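Local coordinates for protein putative alpha-N-acetylgalactosaminidase (Bacillus halodurans C-125, PDB 3CC1) that probably hydrolyses terminal alpha-linked N-acetylgalactosamine from glycoconjugates, as a putative glycoside hydrolase of the alpha-galactosidase family, at residues 20-25 / 280-285; 161-166 / 199-204. One frame throughout, in Å; residues are numbered along the deposited sequence.

Contact 1 of 2, residues 20-25 / 280-285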
loop_
_atom_site.group_PDB
_atom_site.type_symbol
_atom_site.label_atom_id
_atom_site.label_comp_id
_atom_site.label_asym_id
_atom_site.label_seq_id
_atom_site.Cartn_x
_atom_site.Cartn_y
_atom_site.Cartn_z
ATOM N N ASP A 20 -7.164 -16.416 -25.495
ATOM C CA ASP A 20 -6.152 -15.364 -25.765
ATOM C C ASP A 20 -5.882 -15.177 -27.280
ATOM O O ASP A 20 -5.443 -14.114 -27.704
ATOM C CB ASP A 20 -4.827 -15.633 -25.051
ATOM C CG ASP A 20 -4.851 -15.354 -23.554
ATOM O OD1 ASP A 20 -5.900 -14.998 -22.955
ATOM O OD2 ASP A 20 -3.749 -15.503 -22.952
ATOM N N CYS A 21 -6.145 -16.217 -28.072
ATOM C CA CYS A 21 -5.950 -16.176 -29.531
ATOM C C CYS A 21 -7.231 -15.824 -30.270
ATOM O O CYS A 21 -7.188 -15.011 -31.180
ATOM C CB CYS A 21 -5.307 -17.461 -30.099
ATOM S SG CYS A 21 -5.904 -19.043 -29.371
ATOM N N TYR A 22 -8.368 -16.395 -29.863
ATOM C CA TYR A 22 -9.608 -16.276 -30.652
ATOM C C TYR A 22 -10.798 -15.693 -29.886
ATOM O O TYR A 22 -11.914 -15.582 -30.408
ATOM C CB TYR A 22 -10.008 -17.639 -31.280
ATOM C CG TYR A 22 -8.940 -18.145 -32.200
ATOM C CD1 TYR A 22 -8.597 -17.412 -33.325
ATOM C CD2 TYR A 22 -8.214 -19.307 -31.911
ATOM C CE1 TYR A 22 -7.590 -17.816 -34.163
ATOM C CE2 TYR A 22 -7.202 -19.735 -32.750
ATOM C CZ TYR A 22 -6.902 -18.992 -33.883
ATOM O OH TYR A 22 -5.876 -19.371 -34.721
ATOM N N GLY A 23 -10.552 -15.295 -28.653
ATOM C CA GLY A 23 -11.589 -14.708 -27.843
ATOM C C GLY A 23 -12.765 -15.631 -27.679
ATOM O O GLY A 23 -12.607 -16.817 -27.323
ATOM N N ALA A 24 -13.957 -15.074 -27.937
ATOM C CA ALA A 24 -15.227 -15.802 -27.806
ATOM C C ALA A 24 -15.591 -16.570 -29.099
ATOM O O ALA A 24 -16.618 -17.232 -29.162
ATOM C CB ALA A 24 -16.379 -14.816 -27.413
ATOM N N SER A 25 -14.727 -16.519 -30.109
ATOM C CA SER A 25 -15.138 -16.851 -31.485
ATOM C C SER A 25 -14.414 -18.044 -32.132
ATOM O O SER A 25 -14.477 -18.216 -33.366
ATOM C CB SER A 25 -14.925 -15.611 -32.383
ATOM O OG SER A 25 -13.551 -15.496 -32.732
ATOM N N ILE A 280 -1.012 -14.508 -30.352
ATOM C CA ILE A 280 -2.222 -14.203 -29.605
ATOM C C ILE A 280 -2.898 -13.001 -30.228
ATOM O O ILE A 280 -2.320 -12.342 -31.083
ATOM C CB ILE A 280 -1.916 -13.943 -28.076
ATOM C CG1 ILE A 280 -0.911 -12.807 -27.886
ATOM C CG2 ILE A 280 -1.421 -15.212 -27.395
ATOM C CD1 ILE A 280 -0.481 -12.552 -26.412
ATOM N N GLY A 281 -4.132 -12.731 -29.803
ATOM C CA GLY A 281 -4.858 -11.547 -30.202
ATOM C C GLY A 281 -5.382 -11.575 -31.622
ATOM O O GLY A 281 -5.639 -10.528 -32.208
ATOM N N ILE A 282 -5.543 -12.777 -32.182
ATOM C CA ILE A 282 -5.933 -12.931 -33.596
ATOM C C ILE A 282 -7.351 -12.393 -33.806
ATOM O O ILE A 282 -7.587 -11.598 -34.708
ATOM C CB ILE A 282 -5.755 -14.381 -34.092
ATOM C CG1 ILE A 282 -4.289 -14.788 -33.944
ATOM C CG2 ILE A 282 -6.174 -14.547 -35.570
ATOM C CD1 ILE A 282 -4.006 -16.236 -34.221
ATOM N N ARG A 283 -8.280 -12.801 -32.941
ATOM C CA ARG A 283 -9.609 -12.215 -32.896
ATOM C C ARG A 283 -9.901 -12.025 -31.422
ATOM O O ARG A 283 -10.287 -12.943 -30.752
ATOM C CB ARG A 283 -10.663 -13.109 -33.564
ATOM C CG ARG A 283 -10.410 -13.365 -35.070
ATOM C CD ARG A 283 -11.568 -14.055 -35.779
ATOM N NE ARG A 283 -12.002 -15.289 -35.105
ATOM C CZ ARG A 283 -11.499 -16.497 -35.308
ATOM N NH1 ARG A 283 -10.510 -16.669 -36.160
ATOM N NH2 ARG A 283 -12.003 -17.547 -34.659
ATOM N N SER A 284 -9.620 -10.826 -30.926
ATOM C CA SER A 284 -9.523 -10.525 -29.487
ATOM C C SER A 284 -9.713 -9.024 -29.249
ATOM O O SER A 284 -9.069 -8.171 -29.891
ATOM C CB SER A 284 -8.163 -10.939 -28.946
ATOM O OG SER A 284 -8.108 -10.806 -27.544
ATOM N N VAL A 285 -10.555 -8.699 -28.286
ATOM C CA VAL A 285 -10.874 -7.303 -28.001
ATOM C C VAL A 285 -10.619 -6.871 -26.525
ATOM O O VAL A 285 -10.890 -5.726 -26.172
ATOM C CB VAL A 285 -12.342 -6.966 -28.398
ATOM C CG1 VAL A 285 -12.510 -7.092 -29.932
ATOM C CG2 VAL A 285 -13.352 -7.860 -27.657
#
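Arg283 reaches across to Ser25 with one side of its guanidinium group, NE meeting the hydroxyl and NH2 the backbone carbonyl. NE lies 2.8 Å from Ser25 OG, which sits near the guanidinium plane, and NH2 is 2.9 Å from Ser25 O, approaching from above the carbonyl plane. A bend at chi3 (-52°) folds the arginine chain back for this two-pronged grip. Ser25 OG donates to Tyr22 O at 2.8 Å, the same carbonyl that takes Ser25 N in closing the type II' turn, so that oxygen has two donors.

Backbone bonds join the end of helix 19-22 to the loop. Gly281 N gives its hydrogen to Asp20 O (2.8 Å), and Arg283 N to Cys21 O (3.0 Å, 167° at the hydrogen), so two carbonyls at the helix terminus find donors in the opposite segment. Gly23, with positive phi, turns the chain out of the helix where a CB would run into Arg283 O.

The Tyr22 ring meets a charged and an apolar neighbour. Its CD1 sits over one face of the Arg283 guanidinium, 3.5 Å from Arg283 NH1, with the two planes 25° apart, while Ile282 packs alongside, CG2 3.8 Å from Tyr22 CE1. The phenol hydroxyl bonds to Glu320, and Arg283 NH1 forms a salt bridge with Glu30.

Cutting Arg283 back to an alanine removes the guanidinium, which is likely to cost Glu30 this salt bridge and Ser25 its donors from 280-285. The charged group thus ties the turn that follows barrel strand 14-17 to the loop after strand 279-280, while backbone bonds secure the helix end.

Contact 2 of 2, residues 161-166 / 199-204. With SO4 (sulfate ion), chain D.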
loop_
_atom_site.group_PDB
_atom_site.type_symbol
_atom_site.label_atom_id
_atom_site.label_comp_id
_atom_site.label_asym_id
_atom_site.label_seq_id
_atom_site.Cartn_x
_atom_site.Cartn_y
_atom_site.Cartn_z
ATOM N N GLY A 161 -36.729 -26.970 -8.610
ATOM C CA GLY A 161 -36.355 -27.084 -10.031
ATOM C C GLY A 161 -34.993 -26.532 -10.392
ATOM O O GLY A 161 -34.496 -26.751 -11.504
ATOM N N ALA A 162 -34.372 -25.812 -9.452
ATOM C CA ALA A 162 -33.068 -25.195 -9.692
ATOM C C ALA A 162 -31.972 -26.261 -9.858
ATOM O O ALA A 162 -31.121 -26.186 -10.783
ATOM C CB ALA A 162 -32.715 -24.218 -8.543
ATOM N N GLN A 163 -31.970 -27.241 -8.954
ATOM C CA GLN A 163 -30.982 -28.309 -8.988
ATOM C C GLN A 163 -31.184 -29.119 -10.268
ATOM O O GLN A 163 -30.229 -29.567 -10.902
ATOM C CB GLN A 163 -31.110 -29.229 -7.760
ATOM C CG GLN A 163 -30.064 -30.332 -7.760
ATOM C CD GLN A 163 -28.669 -29.786 -7.623
ATOM O OE1 GLN A 163 -28.340 -29.173 -6.599
ATOM N NE2 GLN A 163 -27.832 -30.004 -8.633
ATOM N N SER A 164 -32.443 -29.275 -10.660
ATOM C CA SER A 164 -32.783 -30.043 -11.867
ATOM C C SER A 164 -32.190 -29.403 -13.105
ATOM O O SER A 164 -31.668 -30.090 -13.997
ATOM C CB SER A 164 -34.296 -30.179 -12.049
ATOM O OG SER A 164 -34.848 -31.011 -11.049
ATOM N N TYR A 165 -32.266 -28.081 -13.158
ATOM C CA TYR A 165 -31.643 -27.343 -14.258
ATOM C C TYR A 165 -30.161 -27.624 -14.369
ATOM O O TYR A 165 -29.666 -27.984 -15.435
ATOM C CB TYR A 165 -31.886 -25.837 -14.142
ATOM C CG TYR A 165 -31.295 -25.140 -15.312
ATOM C CD1 TYR A 165 -31.818 -25.331 -16.582
ATOM C CD2 TYR A 165 -30.142 -24.398 -15.195
ATOM C CE1 TYR A 165 -31.225 -24.755 -17.711
ATOM C CE2 TYR A 165 -29.561 -23.791 -16.308
ATOM C CZ TYR A 165 -30.080 -23.980 -17.565
ATOM O OH TYR A 165 -29.486 -23.352 -18.676
ATOM N N TYR A 166 -29.446 -27.488 -13.260
ATOM C CA TYR A 166 -28.004 -27.738 -13.280
ATOM C C TYR A 166 -27.707 -29.200 -13.595
ATOM O O TYR A 166 -26.790 -29.511 -14.328
ATOM C CB TYR A 166 -27.332 -27.221 -11.979
ATOM C CG TYR A 166 -26.997 -25.732 -12.044
ATOM C CD1 TYR A 166 -26.202 -25.242 -13.047
ATOM C CD2 TYR A 166 -27.493 -24.824 -11.119
ATOM C CE1 TYR A 166 -25.867 -23.911 -13.117
ATOM C CE2 TYR A 166 -27.166 -23.471 -11.182
ATOM C CZ TYR A 166 -26.357 -23.019 -12.174
ATOM O OH TYR A 166 -26.014 -21.672 -12.236
ATOM N N ILE A 199 -23.066 -22.564 -6.220
ATOM C CA ILE A 199 -21.889 -23.457 -6.351
ATOM C C ILE A 199 -22.172 -24.866 -5.866
ATOM O O ILE A 199 -21.772 -25.828 -6.495
ATOM C CB ILE A 199 -20.619 -22.924 -5.583
ATOM C CG1 ILE A 199 -20.027 -21.696 -6.323
ATOM C CG2 ILE A 199 -19.552 -24.051 -5.415
ATOM C CD1 ILE A 199 -19.128 -20.861 -5.419
ATOM N N LYS A 200 -22.840 -24.985 -4.736
ATOM C CA LYS A 200 -23.138 -26.312 -4.191
ATOM C C LYS A 200 -23.991 -27.122 -5.180
ATOM O O LYS A 200 -23.769 -28.328 -5.360
ATOM C CB LYS A 200 -23.811 -26.219 -2.824
ATOM C CG LYS A 200 -22.971 -25.552 -1.714
ATOM C CD LYS A 200 -23.734 -25.636 -0.373
ATOM C CE LYS A 200 -23.103 -24.853 0.786
ATOM N NZ LYS A 200 -23.711 -25.289 2.116
HETATM N N MSE A 201 -24.930 -26.457 -5.855
HETATM C CA MSE A 201 -25.770 -27.149 -6.855
HETATM C C MSE A 201 -24.948 -27.635 -8.048
HETATM O O MSE A 201 -25.167 -28.728 -8.534
HETATM C CB MSE A 201 -26.887 -26.242 -7.374
HETATM C CG MSE A 201 -27.961 -26.004 -6.347
HETATM SE SE MSE A 201 -29.541 -25.115 -7.056
HETATM C CE MSE A 201 -28.737 -23.582 -7.909
ATOM N N ILE A 202 -24.024 -26.784 -8.518
ATOM C CA ILE A 202 -23.174 -27.117 -9.653
ATOM C C ILE A 202 -22.381 -28.357 -9.262
ATOM O O ILE A 202 -22.253 -29.310 -10.015
ATOM C CB ILE A 202 -22.281 -25.924 -10.091
ATOM C CG1 ILE A 202 -23.180 -24.836 -10.715
ATOM C CG2 ILE A 202 -21.161 -26.402 -11.047
ATOM C CD1 ILE A 202 -22.578 -23.422 -10.787
ATOM N N GLN A 203 -21.903 -28.360 -8.037
ATOM C CA GLN A 203 -21.047 -29.446 -7.567
ATOM C C GLN A 203 -21.807 -30.767 -7.509
ATOM O O GLN A 203 -21.319 -31.819 -7.947
ATOM C CB GLN A 203 -20.413 -29.094 -6.226
ATOM C CG GLN A 203 -19.305 -28.048 -6.351
ATOM C CD GLN A 203 -18.794 -27.571 -5.001
ATOM O OE1 GLN A 203 -19.547 -27.493 -4.038
ATOM N NE2 GLN A 203 -17.503 -27.249 -4.933
ATOM N N ARG A 204 -23.032 -30.696 -7.012
ATOM C CA ARG A 204 -23.896 -31.857 -6.957
ATOM C C ARG A 204 -24.259 -32.377 -8.339
ATOM O O ARG A 204 -24.346 -33.588 -8.547
ATOM C CB ARG A 204 -25.164 -31.536 -6.169
ATOM C CG ARG A 204 -24.877 -31.398 -4.711
ATOM C CD ARG A 204 -26.138 -31.445 -3.894
ATOM N NE ARG A 204 -26.782 -30.144 -3.886
ATOM C CZ ARG A 204 -26.658 -29.269 -2.895
ATOM N NH1 ARG A 204 -25.913 -29.562 -1.842
ATOM N NH2 ARG A 204 -27.269 -28.094 -2.969
HETATM S S SO4 D . -35.168 -30.037 -7.602
HETATM O O1 SO4 D . -34.149 -30.845 -6.940
HETATM O O2 SO4 D . -35.601 -28.880 -6.830
HETATM O O3 SO4 D . -36.347 -30.843 -7.829
HETATM O O4 SO4 D . -34.711 -29.583 -8.919
HETATM O O HOH W 1 -29.385 -29.472 -4.275
#
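Gln163 and Arg204 meet between helices 162-175 and 196-208, whose short segments here pass 8.9 Å apart at -50°. Arg204 NE donates to Gln163 OE1 over 3.3 Å; the bond is nearly straight at the hydrogen, and the oxygen lies in the guanidinium plane, although NE stands above the amide's carbonyl plane. Water 1 also donates to OE1 (2.6 Å) and weakly accepts from NE, bridging the same pair.

The other end of the amide is used as fully. Gln163 NE2 donates to Met201 O at 3.0 Å and 171°, with the acceptor in the amide plane, and it also bonds to Asn167 one helical turn on. With CG anti to the backbone N (chi1 -179°) and the chain bent at chi2, the amide reaches across to helix 196-208.

Beneath this polar pair the contact is apolar. Selenomethionine Met201 slides past Gln163 in the opposite direction, bringing SE against Ala162 CB (3.6 Å) and CE to the edge of the Tyr166 ring. Ile202 CG1 lies over a face of that ring, 3.8 Å from its centroid in a CH-pi contact. The Tyr166 hydroxyl bonds to Glu198, and Val155 packs against Ala162, Tyr166 and Met201.

At the start of helix 162-175 a sulfate, probably from the crystallisation liquor, accepts from Gly161 N (2.8 Å), Ser164 N and Ser164 OG. The helix N-terminus is thus paired with an anion, whose charge probably suits the helix dipole, while Gln163 NE2 adds a side-chain donor to a carbonyl within the neighbouring helix and so couples two neighbouring helices of the barrel's outer layer.

In the fold
Both contacts belong to the TIM-barrel part of the chain. Contact 1 follows the C-terminal end of strand 14-17, the end of the barrel where TIM-barrel enzymes carry their active site, which is consistent with a place near the substrate pocket. The nearest atoms of a bound glycerol and the Arg283 side chain are about 3 Å apart, a possible but unproven marker of that pocket. Contact 2 lies among the outer helices. The two centres are 31 Å apart and the nearest atoms about 18 Å, so they do not touch, yet in sequence contact 2 is nested within the long excursion that contact 1 closes. Neither includes residues of the hexaoxaicosanediol pocket, such as Glu367 and Phe398.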